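Local structure of ActII protein (Streptomyces coelicolor, 2OPT) at residues 12-16 and 56-61; 19-25 and 93-99; 75-80 and 205-209; 83-87 and 197-202; 170-175 and 189-194. The protein is a TetR-like transcriptional repressor that probably binds DNA through a helix-turn-helix and also binds the antibiotic actinorhodin or its biosynthetic precursor (S)-DNPA. All coordinates share one frame; numbering follows the deposited sequence.

Contacts 1 and 2 share helix 8-22 and touch each other, Val57 and Val61 lying against Leu19 and Leu96. Contact 1 is wholly apolar, while contact 2, where the DNA-binding part meets the ligand-binding part, adds carboxylates, a histidine, arginines and bridging waters. Contacts 3 and 4 join helices 75-92 and 197-219 at two places, their centres about 11 Å apart: an isoleucine knob in the first, a phenylalanine with salt bridges around it in the second. All five contacts are partly buried, each mixing core and surface residues. Contact 5, mostly apolar and without a hydrogen bond across it, lies farthest out, about 27 Å from the chain's centre, and, like contacts 3 and 4, it has residues touching the second subunit.

Contact 1: residues 12-16 and 56-61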
# COMPACT_ATOMS: atom_id res chain seq x y z
N VAL A 12 4.67 -27.42 0.99
CA VAL A 12 4.25 -26.07 0.58
C VAL A 12 3.05 -26.09 -0.32
O VAL A 12 2.18 -25.23 -0.20
CB VAL A 12 5.49 -25.27 0.01
CG1 VAL A 12 5.09 -23.87 -0.44
CG2 VAL A 12 6.48 -25.12 1.13
N VAL A 13 2.98 -27.06 -1.22
CA VAL A 13 1.89 -27.14 -2.11
C VAL A 13 0.61 -27.39 -1.29
O VAL A 13 -0.41 -26.81 -1.57
CB VAL A 13 2.12 -28.31 -3.10
CG1 VAL A 13 0.77 -28.75 -3.83
CG2 VAL A 13 3.18 -27.96 -4.12
N THR A 14 0.68 -28.32 -0.32
CA THR A 14 -0.44 -28.64 0.56
C THR A 14 -0.87 -27.40 1.32
O THR A 14 -2.04 -27.12 1.42
CB THR A 14 0.01 -29.76 1.55
OG1 THR A 14 0.34 -30.92 0.77
CG2 THR A 14 -1.10 -30.13 2.55
N ALA A 15 0.10 -26.67 1.87
CA ALA A 15 -0.20 -25.43 2.56
C ALA A 15 -0.92 -24.38 1.70
O ALA A 15 -1.92 -23.76 2.14
CB ALA A 15 1.11 -24.84 3.15
N LEU A 16 -0.44 -24.19 0.48
CA LEU A 16 -1.07 -23.28 -0.43
C LEU A 16 -2.52 -23.73 -0.72
O LEU A 16 -3.40 -22.91 -0.89
CB LEU A 16 -0.26 -23.25 -1.72
CG LEU A 16 -0.84 -22.33 -2.81
CD1 LEU A 16 -0.90 -20.86 -2.32
CD2 LEU A 16 0.00 -22.46 -4.10
N LEU A 56 7.69 -19.42 2.50
CA LEU A 56 7.83 -20.41 1.42
C LEU A 56 6.63 -20.44 0.47
O LEU A 56 6.78 -20.71 -0.73
CB LEU A 56 8.07 -21.80 2.03
CG LEU A 56 9.40 -22.07 2.75
CD1 LEU A 56 9.35 -23.46 3.37
CD2 LEU A 56 10.57 -21.97 1.83
N VAL A 57 5.44 -20.26 1.05
CA VAL A 57 4.18 -20.23 0.32
C VAL A 57 4.26 -18.97 -0.57
O VAL A 57 3.95 -19.01 -1.75
CB VAL A 57 3.00 -20.17 1.28
CG1 VAL A 57 1.71 -19.87 0.56
CG2 VAL A 57 2.82 -21.51 2.05
N PHE A 58 4.75 -17.86 -0.01
CA PHE A 58 4.90 -16.67 -0.81
C PHE A 58 5.80 -16.91 -2.02
O PHE A 58 5.45 -16.52 -3.14
CB PHE A 58 5.40 -15.50 0.06
CG PHE A 58 5.56 -14.17 -0.68
CD1 PHE A 58 4.65 -13.79 -1.66
CD2 PHE A 58 6.59 -13.30 -0.34
CE1 PHE A 58 4.80 -12.57 -2.33
CE2 PHE A 58 6.73 -12.08 -0.98
CZ PHE A 58 5.83 -11.71 -1.97
N ASP A 59 6.96 -17.55 -1.82
CA ASP A 59 7.85 -17.73 -2.97
C ASP A 59 7.29 -18.69 -4.00
O ASP A 59 7.51 -18.52 -5.21
CB ASP A 59 9.22 -18.20 -2.54
CG ASP A 59 10.24 -17.96 -3.62
OD1 ASP A 59 10.53 -16.78 -3.88
OD2 ASP A 59 10.61 -18.95 -4.31
N ILE A 60 6.56 -19.70 -3.56
CA ILE A 60 6.14 -20.70 -4.54
C ILE A 60 5.15 -20.21 -5.62
O ILE A 60 5.17 -20.67 -6.76
CB ILE A 60 5.62 -21.96 -3.83
CG1 ILE A 60 5.94 -23.17 -4.69
CG2 ILE A 60 4.09 -21.84 -3.48
CD1 ILE A 60 5.80 -24.45 -3.94
N VAL A 61 4.25 -19.31 -5.24
CA VAL A 61 3.24 -18.78 -6.17
C VAL A 61 3.88 -17.77 -7.17
O VAL A 61 3.33 -17.48 -8.21
CB VAL A 61 2.12 -18.05 -5.37
CG1 VAL A 61 1.35 -19.05 -4.58
CG2 VAL A 61 2.72 -16.99 -4.37
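Val12 is the residue to look at first: its side chain lies between the two helices, and it buries more surface than any other residue here. The axes of 12-16 and 56-61 come within 9.5 Å and cross at 91°. With chi1 at 179°, CG1 lies anti to the backbone N and runs in over the turn 56-60, where Val12 CG1 sits 3.6 Å from Leu56 O and equally near Ile60 CD1. Val12 and Ile60 pass alongside one another in opposite directions. The other branch, Val12 CG2, meets Leu56 CB at 3.8 Å, those two side chains crossing at about a right angle. One turn further along, Ala15 CB rests on Val57 CG2 at 3.9 Å. Leu16 then straddles Val61 with both methyls: CD1 and CD2 of Leu16 are each 3.7 Å from Val61 CG1. Val57 CG1, which takes Leu16 CD1, also touches Leu19 farther down helix 8-22.

The loose side is where Val13 sits. Its CB points away from helix 50-61, the residue is exposed, and Val13 CG2 comes no nearer to Ile60 CD1 than 4.4 Å. No hydrogen bond crosses between the segments. Apolar packing of helix 8-22 on helix 50-61, with the predicted DNA-binding motif of residues 28-47 between them in sequence, is characteristic of the TetR-family DNA-binding domain.

Contact 2: residues 19-25 and 93-99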
# COMPACT_ATOMS: atom_id res chain seq x y z
N LEU A 19 -4.68 -22.60 2.28
CA LEU A 19 -4.81 -21.15 2.07
C LEU A 19 -5.83 -20.81 0.98
O LEU A 19 -6.70 -19.98 1.16
CB LEU A 19 -3.47 -20.60 1.63
CG LEU A 19 -2.65 -19.55 2.37
CD1 LEU A 19 -1.81 -18.74 1.37
CD2 LEU A 19 -3.54 -18.61 3.13
N ASP A 20 -5.70 -21.43 -0.18
CA ASP A 20 -6.58 -21.11 -1.32
C ASP A 20 -8.05 -21.39 -0.96
O ASP A 20 -8.95 -20.65 -1.37
CB ASP A 20 -6.15 -21.92 -2.56
CG ASP A 20 -4.88 -21.31 -3.26
OD1 ASP A 20 -4.50 -20.18 -2.93
OD2 ASP A 20 -4.29 -21.95 -4.14
N ALA A 21 -8.28 -22.46 -0.21
CA ALA A 21 -9.65 -22.93 0.03
C ALA A 21 -10.22 -22.34 1.30
O ALA A 21 -11.43 -22.23 1.43
CB ALA A 21 -9.72 -24.48 0.08
N GLU A 22 -9.35 -21.99 2.26
CA GLU A 22 -9.83 -21.69 3.59
C GLU A 22 -9.23 -20.42 4.23
O GLU A 22 -9.70 -19.95 5.28
CB GLU A 22 -9.64 -22.92 4.50
CG GLU A 22 -10.47 -24.14 4.07
CD GLU A 22 -10.17 -25.33 4.95
OE1 GLU A 22 -9.97 -25.12 6.16
OE2 GLU A 22 -10.09 -26.45 4.43
N GLY A 23 -8.25 -19.84 3.58
CA GLY A 23 -7.76 -18.56 4.04
C GLY A 23 -6.64 -18.74 5.03
O GLY A 23 -6.40 -19.84 5.53
N LEU A 24 -5.94 -17.66 5.28
CA LEU A 24 -4.77 -17.65 6.10
C LEU A 24 -4.98 -18.10 7.55
O LEU A 24 -4.04 -18.62 8.18
CB LEU A 24 -4.18 -16.22 6.09
CG LEU A 24 -2.83 -15.92 6.74
CD1 LEU A 24 -1.68 -16.77 6.23
CD2 LEU A 24 -2.51 -14.48 6.57
N ASP A 25 -6.15 -17.89 8.12
CA ASP A 25 -6.26 -18.20 9.55
C ASP A 25 -6.38 -19.71 9.78
O ASP A 25 -5.90 -20.24 10.77
CB ASP A 25 -7.38 -17.40 10.24
CG ASP A 25 -7.07 -15.90 10.33
OD1 ASP A 25 -5.91 -15.47 10.28
OD2 ASP A 25 -8.03 -15.13 10.45
N HIS A 93 -5.11 -16.33 -5.52
CA HIS A 93 -4.69 -16.87 -4.22
C HIS A 93 -5.19 -16.07 -3.05
O HIS A 93 -4.60 -15.01 -2.69
CB HIS A 93 -3.15 -17.10 -4.13
CG HIS A 93 -2.63 -18.05 -5.17
ND1 HIS A 93 -2.87 -19.40 -5.12
CD2 HIS A 93 -1.95 -17.84 -6.33
CE1 HIS A 93 -2.35 -19.99 -6.17
NE2 HIS A 93 -1.79 -19.07 -6.92
N ARG A 94 -6.22 -16.62 -2.42
CA ARG A 94 -6.87 -16.07 -1.25
C ARG A 94 -5.85 -15.67 -0.21
O ARG A 94 -5.04 -16.53 0.21
CB ARG A 94 -7.77 -17.16 -0.64
CG ARG A 94 -8.45 -16.77 0.68
CD ARG A 94 -9.75 -17.52 0.89
NE ARG A 94 -10.32 -17.22 2.20
CZ ARG A 94 -11.39 -17.81 2.73
NH1 ARG A 94 -12.08 -18.76 2.08
NH2 ARG A 94 -11.77 -17.44 3.94
N ASP A 95 -5.86 -14.40 0.20
CA ASP A 95 -5.17 -13.99 1.42
C ASP A 95 -3.68 -13.78 1.18
O ASP A 95 -2.91 -13.58 2.11
CB ASP A 95 -5.39 -15.02 2.53
CG ASP A 95 -6.55 -14.67 3.43
OD1 ASP A 95 -7.09 -13.55 3.31
OD2 ASP A 95 -6.93 -15.52 4.27
N LEU A 96 -3.28 -13.84 -0.09
CA LEU A 96 -1.87 -13.92 -0.44
C LEU A 96 -1.19 -12.56 -0.33
O LEU A 96 -0.04 -12.47 0.09
CB LEU A 96 -1.70 -14.47 -1.86
CG LEU A 96 -0.27 -14.64 -2.36
CD1 LEU A 96 0.48 -15.66 -1.51
CD2 LEU A 96 -0.25 -15.06 -3.82
N ALA A 97 -1.91 -11.51 -0.70
CA ALA A 97 -1.43 -10.15 -0.53
C ALA A 97 -1.21 -9.82 0.95
O ALA A 97 -0.38 -8.98 1.29
CB ALA A 97 -2.40 -9.15 -1.15
N ARG A 98 -1.95 -10.50 1.82
CA ARG A 98 -1.80 -10.33 3.26
C ARG A 98 -0.44 -10.87 3.67
O ARG A 98 0.23 -10.32 4.52
CB ARG A 98 -2.89 -11.08 4.03
CG ARG A 98 -4.09 -10.27 4.45
CD ARG A 98 -5.07 -11.15 5.26
NE ARG A 98 -4.58 -11.41 6.63
CZ ARG A 98 -5.18 -12.17 7.55
NH1 ARG A 98 -6.33 -12.78 7.29
NH2 ARG A 98 -4.64 -12.30 8.75
N ILE A 99 -0.04 -11.97 3.08
CA ILE A 99 1.26 -12.55 3.41
C ILE A 99 2.36 -11.71 2.79
O ILE A 99 3.40 -11.47 3.41
CB ILE A 99 1.33 -13.98 2.81
CG1 ILE A 99 0.31 -14.90 3.48
CG2 ILE A 99 2.73 -14.56 2.86
CD1 ILE A 99 0.13 -16.21 2.72
O HOH W 1 -7.93 -18.79 -3.47
O HOH W 2 -11.52 -19.74 -0.97
O HOH W 3 -3.51 -18.46 -1.12
O HOH W 4 -8.00 -15.58 6.92
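Asp20 and His93 make the His-carboxylate hydrogen bond of this contact: His93 ND1 donates to Asp20 OD1 at 2.8 Å, meeting the syn side of the carboxylate with the oxygen almost in the ring plane. OD2 takes only a weak share. His93 NE2 is bonded to Glu64, and an imidazole held between two carboxylates is probably inclined towards its protonated form. Just past Gly23, Leu24 N gives Asp95 OD2 a short bond of 2.6 Å, nearly straight at 172°, on the anti lone pair.

Here the end of helix 8-22 in the DNA-binding domain meets the type II turn His93-Leu96 of the ligand-binding domain, a junction typical of TetR-family repressors.

Flat groups come next. Arg94, CG anti to the backbone N (chi1 175°) and extended beyond, lays one guanidinium face over the Glu22-Gly23 peptide, Glu22 C lying 3.7 Å above its centre. Arg98 offers a face to Leu24 CD2; its salt bridge to Asp25 is long.

Four waters bridge the segments: two from Asp20 O, to Arg94 N and to NH1, one from Asp20 OD1 to Arg94 O, one from Asp25 N to Asp95 OD2.

Leu19 CD1 and Ile99 CD1 meet tightly, tip to tip, at 3.5 Å.

Contact 3: residues 75-80 and 205-209; sequences WAEQVK and LEIII
Ile209 from helix 197-219 enters as a knob into the hole made by Trp75, Ala76, Val79 and Lys80 on helix 75-92, in the TetR-type ligand-binding domain. Segments 75-80 and 205-209 run at 131°. A chi1 of -71° sends the branches of Ile209 different ways. Its CG2 faces Ala76 CB at 3.9 Å and comes obliquely to the indole, reaching Trp75 CZ3 at 4.1 Å. The other branch carries CG1 past Val79 CG1, and its tip CD1 runs on to Lys80. There the packing is tight, with Ile209 CD1 only 3.3 Å from Lys80 CG. Val79 CG2 also covers one face of the Trp75 ring, which is held by NE1 bonding Leu120 O.

Lys80 lies extended and crosses both Ile209 and Leu205, whose CD2 sits 3.8 Å from Lys80 CA. Beyond this, NZ reaches Glu77 OE2 at 3.4 Å, a weak bond made doubtful by the two conformers of Glu77. In the conformer given, Glu206 OE2 stays 4.4 Å from Lys80 NZ, beyond a salt bridge.

Ile207 packs against Leu212 of the second subunit. Between 75-80 and 205-209 no hydrogen bond crosses, so the contact here rests on the fit of Ile209 into its hole and on apolar packing.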
# COMPACT_ATOMS: atom_id res chain seq x y z
N TRP A 75 8.47 -1.23 -24.43
CA TRP A 75 8.77 -1.19 -22.98
C TRP A 75 7.52 -1.01 -22.13
O TRP A 75 7.24 -1.80 -21.23
CB TRP A 75 9.79 -0.10 -22.68
CG TRP A 75 10.28 -0.07 -21.25
CD1 TRP A 75 11.25 -0.85 -20.73
CD2 TRP A 75 9.83 0.79 -20.17
NE1 TRP A 75 11.45 -0.55 -19.40
CE2 TRP A 75 10.59 0.45 -19.03
CE3 TRP A 75 8.85 1.78 -20.06
CZ2 TRP A 75 10.42 1.10 -17.79
CZ3 TRP A 75 8.65 2.40 -18.84
CH2 TRP A 75 9.47 2.10 -17.71
N ALA A 76 6.73 0.01 -22.42
CA ALA A 76 5.63 0.42 -21.54
C ALA A 76 4.58 -0.69 -21.40
O ALA A 76 4.08 -0.93 -20.31
CB ALA A 76 4.99 1.67 -22.04
N GLU A 77 4.22 -1.32 -22.52
CA GLU A 77 3.26 -2.38 -22.49
C GLU A 77 3.83 -3.65 -21.80
O GLU A 77 3.09 -4.40 -21.23
CB GLU A 77 2.78 -2.66 -23.91
CG GLU A 77 2.01 -1.48 -24.52
CD GLU A 77 0.64 -1.23 -23.85
OE1 GLU A 77 -0.20 -2.16 -23.81
OE2 GLU A 77 0.39 -0.09 -23.38
N GLN A 78 5.15 -3.87 -21.86
CA GLN A 78 5.74 -5.02 -21.17
C GLN A 78 5.70 -4.85 -19.64
O GLN A 78 5.53 -5.81 -18.89
CB GLN A 78 7.17 -5.26 -21.64
CG GLN A 78 7.26 -5.94 -22.95
CD GLN A 78 8.64 -6.47 -23.24
OE1 GLN A 78 9.63 -5.74 -23.23
NE2 GLN A 78 8.69 -7.73 -23.62
N VAL A 79 5.92 -3.62 -19.18
CA VAL A 79 5.79 -3.30 -17.75
C VAL A 79 4.33 -3.51 -17.34
O VAL A 79 4.04 -4.23 -16.40
CB VAL A 79 6.30 -1.87 -17.47
CG1 VAL A 79 6.27 -1.57 -15.97
CG2 VAL A 79 7.74 -1.77 -17.91
N LYS A 80 3.40 -2.92 -18.05
CA LYS A 80 1.99 -3.28 -17.82
C LYS A 80 1.76 -4.76 -17.71
O LYS A 80 1.12 -5.22 -16.74
CB LYS A 80 1.12 -2.71 -18.94
CG LYS A 80 1.07 -1.19 -18.86
CD LYS A 80 0.15 -0.59 -19.92
CE LYS A 80 -0.00 0.92 -19.63
NZ LYS A 80 -0.88 1.48 -20.68
N LEU A 205 -1.64 2.05 -13.14
CA LEU A 205 -0.56 1.59 -14.01
C LEU A 205 -0.10 2.67 -15.02
O LEU A 205 1.07 2.93 -15.13
CB LEU A 205 -1.04 0.31 -14.77
CG LEU A 205 -0.07 -0.79 -15.10
CD1 LEU A 205 0.78 -1.12 -13.90
CD2 LEU A 205 -0.87 -2.06 -15.64
N GLU A 206 -1.05 3.27 -15.74
CA GLU A 206 -0.78 4.33 -16.71
C GLU A 206 -0.01 5.46 -16.05
O GLU A 206 1.04 5.90 -16.54
CB GLU A 206 -2.10 4.87 -17.27
CG GLU A 206 -2.70 3.95 -18.33
CD GLU A 206 -4.05 4.40 -18.88
OE1 GLU A 206 -4.56 5.50 -18.51
OE2 GLU A 206 -4.59 3.62 -19.71
N ILE A 207 -0.52 5.90 -14.90
CA ILE A 207 0.05 7.00 -14.18
C ILE A 207 1.51 6.71 -13.84
O ILE A 207 2.37 7.53 -14.12
CB ILE A 207 -0.76 7.34 -12.92
CG1 ILE A 207 -2.12 7.94 -13.32
CG2 ILE A 207 0.02 8.30 -12.04
CD1 ILE A 207 -3.14 8.00 -12.21
N ILE A 208 1.78 5.56 -13.22
CA ILE A 208 3.15 5.24 -12.73
C ILE A 208 4.13 5.08 -13.90
O ILE A 208 5.24 5.59 -13.85
CB ILE A 208 3.16 3.97 -11.86
CG1 ILE A 208 2.28 4.20 -10.61
CG2 ILE A 208 4.61 3.50 -11.60
CD1 ILE A 208 1.96 2.95 -9.72
N ILE A 209 3.69 4.40 -14.96
CA ILE A 209 4.53 4.17 -16.17
C ILE A 209 4.85 5.51 -16.87
O ILE A 209 6.02 5.79 -17.17
CB ILE A 209 3.86 3.13 -17.10
CG1 ILE A 209 3.91 1.73 -16.48
CG2 ILE A 209 4.60 3.02 -18.45
CD1 ILE A 209 2.97 0.81 -17.12

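Contact 4: residues 83-87 and 197-202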
# COMPACT_ATOMS: atom_id res chain seq x y z
N CYS A 83 2.99 -6.34 -14.61
CA CYS A 83 2.18 -5.90 -13.48
C CYS A 83 0.84 -6.63 -13.45
O CYS A 83 0.35 -7.00 -12.39
CB CYS A 83 1.95 -4.39 -13.54
SG CYS A 83 3.39 -3.40 -13.08
N ARG A 84 0.26 -6.83 -14.63
CA ARG A 84 -1.00 -7.56 -14.75
C ARG A 84 -0.83 -9.01 -14.32
O ARG A 84 -1.74 -9.62 -13.75
CB ARG A 84 -1.53 -7.49 -16.19
CG ARG A 84 -2.14 -6.15 -16.56
CD ARG A 84 -2.78 -6.19 -17.94
NE ARG A 84 -2.88 -4.87 -18.55
CZ ARG A 84 -2.36 -4.55 -19.73
NH1 ARG A 84 -2.50 -3.32 -20.20
NH2 ARG A 84 -1.71 -5.46 -20.44
N SER A 85 0.34 -9.57 -14.60
CA SER A 85 0.68 -10.94 -14.17
C SER A 85 0.76 -11.12 -12.65
O SER A 85 0.27 -12.09 -12.07
CB SER A 85 2.03 -11.36 -14.80
OG SER A 85 2.22 -12.78 -14.75
N LEU A 86 1.37 -10.16 -11.98
CA LEU A 86 1.38 -10.14 -10.56
C LEU A 86 -0.02 -10.01 -9.98
O LEU A 86 -0.37 -10.70 -9.02
CB LEU A 86 2.19 -8.91 -10.11
CG LEU A 86 2.49 -8.89 -8.62
CD1 LEU A 86 3.25 -10.12 -8.06
CD2 LEU A 86 3.29 -7.62 -8.33
N ARG A 87 -0.85 -9.16 -10.58
CA ARG A 87 -2.20 -8.97 -10.12
C ARG A 87 -2.99 -10.25 -10.25
O ARG A 87 -3.76 -10.61 -9.38
CB ARG A 87 -2.88 -7.83 -10.92
CG ARG A 87 -4.36 -7.62 -10.56
CD ARG A 87 -5.11 -6.70 -11.57
NE ARG A 87 -6.45 -6.28 -11.09
CZ ARG A 87 -7.46 -6.03 -11.89
NH1 ARG A 87 -7.33 -6.14 -13.20
NH2 ARG A 87 -8.61 -5.68 -11.38
N SER A 197 -12.40 -2.12 -9.96
CA SER A 197 -11.01 -2.56 -9.81
C SER A 197 -10.17 -2.48 -11.07
O SER A 197 -9.03 -2.08 -11.03
CB SER A 197 -10.98 -3.98 -9.24
OG SER A 197 -11.39 -3.91 -7.87
N ASP A 198 -10.71 -2.97 -12.18
CA ASP A 198 -9.99 -2.99 -13.44
C ASP A 198 -9.61 -1.56 -13.84
O ASP A 198 -8.49 -1.28 -14.27
CB ASP A 198 -10.88 -3.57 -14.51
CG ASP A 198 -10.95 -5.11 -14.48
OD1 ASP A 198 -10.28 -5.74 -13.64
OD2 ASP A 198 -11.69 -5.68 -15.31
N ARG A 199 -10.56 -0.66 -13.67
CA ARG A 199 -10.39 0.69 -14.08
C ARG A 199 -9.34 1.32 -13.21
O ARG A 199 -8.43 1.90 -13.75
CB ARG A 199 -11.72 1.45 -14.03
CG ARG A 199 -11.68 2.90 -14.58
CD ARG A 199 -11.09 2.98 -16.00
NE ARG A 199 -11.04 4.38 -16.42
CZ ARG A 199 -10.20 4.91 -17.31
NH1 ARG A 199 -9.28 4.17 -17.92
NH2 ARG A 199 -10.29 6.21 -17.58
N ARG A 200 -9.44 1.20 -11.87
CA ARG A 200 -8.43 1.76 -10.94
C ARG A 200 -7.08 1.17 -11.26
O ARG A 200 -6.13 1.87 -11.48
CB ARG A 200 -8.72 1.36 -9.49
CG ARG A 200 -9.94 1.93 -8.83
CD ARG A 200 -10.29 1.13 -7.53
NE ARG A 200 -9.24 1.21 -6.53
CZ ARG A 200 -9.01 2.29 -5.77
NH1 ARG A 200 -9.77 3.37 -5.91
NH2 ARG A 200 -8.00 2.30 -4.89
N PHE A 201 -7.00 -0.14 -11.37
CA PHE A 201 -5.73 -0.76 -11.72
C PHE A 201 -5.09 -0.18 -13.00
O PHE A 201 -3.91 0.12 -13.03
CB PHE A 201 -5.87 -2.26 -11.88
CG PHE A 201 -4.55 -2.97 -11.91
CD1 PHE A 201 -3.81 -3.12 -10.77
CD2 PHE A 201 -4.04 -3.44 -13.12
CE1 PHE A 201 -2.57 -3.74 -10.81
CE2 PHE A 201 -2.80 -4.07 -13.18
CZ PHE A 201 -2.08 -4.24 -12.03
N GLU A 202 -5.87 -0.03 -14.08
CA GLU A 202 -5.25 0.43 -15.31
C GLU A 202 -4.85 1.91 -15.23
O GLU A 202 -3.73 2.26 -15.64
CB GLU A 202 -6.10 0.09 -16.54
CG GLU A 202 -6.18 -1.43 -16.87
CD GLU A 202 -4.85 -2.16 -17.20
OE1 GLU A 202 -3.94 -1.64 -17.91
OE2 GLU A 202 -4.76 -3.33 -16.77
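Arg87, Phe201 and Arg84 bury most of the surface here. Arg87 lies extended, its CG anti to the backbone N (chi1 176°), and slides lengthwise over the Phe201 ring. Its CD stands 3.6 Å from the ring centroid, 5° off the normal, a CH-pi contact. The guanidinium, nearly parallel to the ring, then grips Asp198 end-on: NH2 and NH1 of Arg87 both donate to OD1, at 2.8 and 3.0 Å.

Phe201 is used at its edge too, where Cys83 O and Arg84 CG lie near the ring plane, Cys83 O 3.7 Å from Phe201 CZ. Deeper in, the ring meets Phe141 and Val142 of helix 128-150.

Arg84 approaches Glu202 side-on, with NE donating to OE2 at 3.0 Å and NH1 to OE1 of Glu202 at 3.2 Å; since Glu202 has two conformers, this grip may not be constant. A phenylalanine of helix 197-219 laid against helix 75-92, one arginine over its face and an Arg-Glu pair by its edge, belongs here to the all-helical ligand-binding domain of the TetR fold.

Contact 5: residues 170-175 and 189-194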
# COMPACT_ATOMS: atom_id res chain seq x y z
N LEU A 170 -22.13 5.28 0.58
CA LEU A 170 -21.16 6.38 0.44
C LEU A 170 -21.46 7.27 -0.78
O LEU A 170 -21.40 8.50 -0.69
CB LEU A 170 -19.72 5.84 0.40
CG LEU A 170 -18.54 6.82 0.44
CD1 LEU A 170 -18.68 7.83 1.58
CD2 LEU A 170 -17.22 6.07 0.56
N HIS A 171 -21.81 6.64 -1.90
CA HIS A 171 -22.24 7.35 -3.11
C HIS A 171 -23.42 8.24 -2.79
O HIS A 171 -23.48 9.39 -3.21
CB HIS A 171 -22.63 6.37 -4.22
CG HIS A 171 -23.04 7.03 -5.50
ND1 HIS A 171 -22.34 6.87 -6.68
CD2 HIS A 171 -24.10 7.83 -5.80
CE1 HIS A 171 -22.94 7.55 -7.65
NE2 HIS A 171 -24.00 8.14 -7.14
N GLY A 172 -24.36 7.69 -2.04
CA GLY A 172 -25.60 8.38 -1.72
C GLY A 172 -25.41 9.44 -0.68
O GLY A 172 -26.10 10.44 -0.68
N TYR A 173 -24.46 9.23 0.23
CA TYR A 173 -24.08 10.31 1.12
C TYR A 173 -23.50 11.45 0.28
O TYR A 173 -24.00 12.56 0.32
CB TYR A 173 -23.07 9.83 2.15
CG TYR A 173 -22.72 10.89 3.15
CD1 TYR A 173 -23.69 11.42 3.97
CD2 TYR A 173 -21.41 11.36 3.27
CE1 TYR A 173 -23.38 12.40 4.89
CE2 TYR A 173 -21.09 12.33 4.19
CZ TYR A 173 -22.08 12.86 4.99
OH TYR A 173 -21.80 13.84 5.92
N LEU A 174 -22.43 11.18 -0.48
CA LEU A 174 -21.75 12.20 -1.25
C LEU A 174 -22.71 12.86 -2.22
O LEU A 174 -22.83 14.08 -2.24
CB LEU A 174 -20.57 11.60 -2.01
CG LEU A 174 -19.33 11.20 -1.23
CD1 LEU A 174 -18.16 10.94 -2.23
CD2 LEU A 174 -18.94 12.23 -0.17
N LYS A 175 -23.42 12.06 -3.01
CA LYS A 175 -24.34 12.61 -4.01
C LYS A 175 -25.43 13.53 -3.44
O LYS A 175 -25.80 14.51 -4.08
CB LYS A 175 -24.94 11.43 -4.89
CG LYS A 175 -26.35 11.78 -5.51
CD LYS A 175 -26.35 11.67 -7.05
CE LYS A 175 -27.75 11.93 -7.62
NZ LYS A 175 -27.89 11.37 -9.02
N ALA A 189 -18.96 12.06 -6.86
CA ALA A 189 -19.54 10.97 -6.04
C ALA A 189 -19.39 9.60 -6.67
O ALA A 189 -19.01 8.65 -5.99
CB ALA A 189 -21.03 11.24 -5.71
N GLY A 190 -19.69 9.52 -7.97
CA GLY A 190 -19.54 8.28 -8.75
C GLY A 190 -18.09 7.77 -8.76
O GLY A 190 -17.81 6.72 -8.19
N PRO A 191 -17.16 8.54 -9.37
CA PRO A 191 -15.77 8.09 -9.44
C PRO A 191 -15.17 7.80 -8.06
O PRO A 191 -14.45 6.82 -7.90
CB PRO A 191 -15.05 9.28 -10.09
CG PRO A 191 -16.12 9.91 -10.94
CD PRO A 191 -17.35 9.81 -10.10
N ILE A 192 -15.47 8.65 -7.07
CA ILE A 192 -14.84 8.51 -5.77
C ILE A 192 -15.32 7.24 -5.12
O ILE A 192 -14.60 6.60 -4.37
CB ILE A 192 -15.13 9.72 -4.85
CG1 ILE A 192 -14.56 11.00 -5.46
CG2 ILE A 192 -14.58 9.48 -3.45
CD1 ILE A 192 -14.95 12.31 -4.71
N THR A 193 -16.52 6.83 -5.49
CA THR A 193 -17.18 5.71 -4.87
C THR A 193 -17.19 4.47 -5.77
O THR A 193 -17.07 3.33 -5.29
CB THR A 193 -18.60 6.12 -4.50
OG1 THR A 193 -18.59 6.60 -3.15
CG2 THR A 193 -19.55 4.98 -4.64
N SER A 194 -17.34 4.70 -7.07
CA SER A 194 -17.56 3.64 -8.04
C SER A 194 -16.29 2.88 -8.23
O SER A 194 -16.22 1.71 -7.87
CB SER A 194 -18.06 4.19 -9.42
OG SER A 194 -19.32 4.90 -9.32
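Lys175 N donates to His171 O at 2.7 Å, and the helical turn this bond closes is the one that Ala189 CB presses on, 3.7 Å from Lys175 N. Segments 170-175, the end of helix 164-175, and 189-194 run nearly antiparallel at 155°, within the helical ligand-binding domain of the TetR fold. Leu174 carries the apolar part. Its CB lies on Ala189 CB at 3.7 Å, while Leu174 CD1 reaches Ile192 CG2 at 4.1 Å, the two side chains crossing at about a right angle.

No hydrogen bond joins the two segments. Thr193 OG1 comes instead to Leu170 CG, at 3.6 Å. Leu170 and Ile192 also pack on Leu106 and Ala132 of the second subunit, so this outlying pair lies against the dimer partner.

His171 packs beside this: with CG anti to the backbone N, chi1 -178°, the ring swings across the start of helix 189-194, and His171 CE1 sits 3.6 Å from Gly190 CA. Near the plane of that ring, at its edge, lies Thr193 CG2, which presses His171 CB at 3.4 Å.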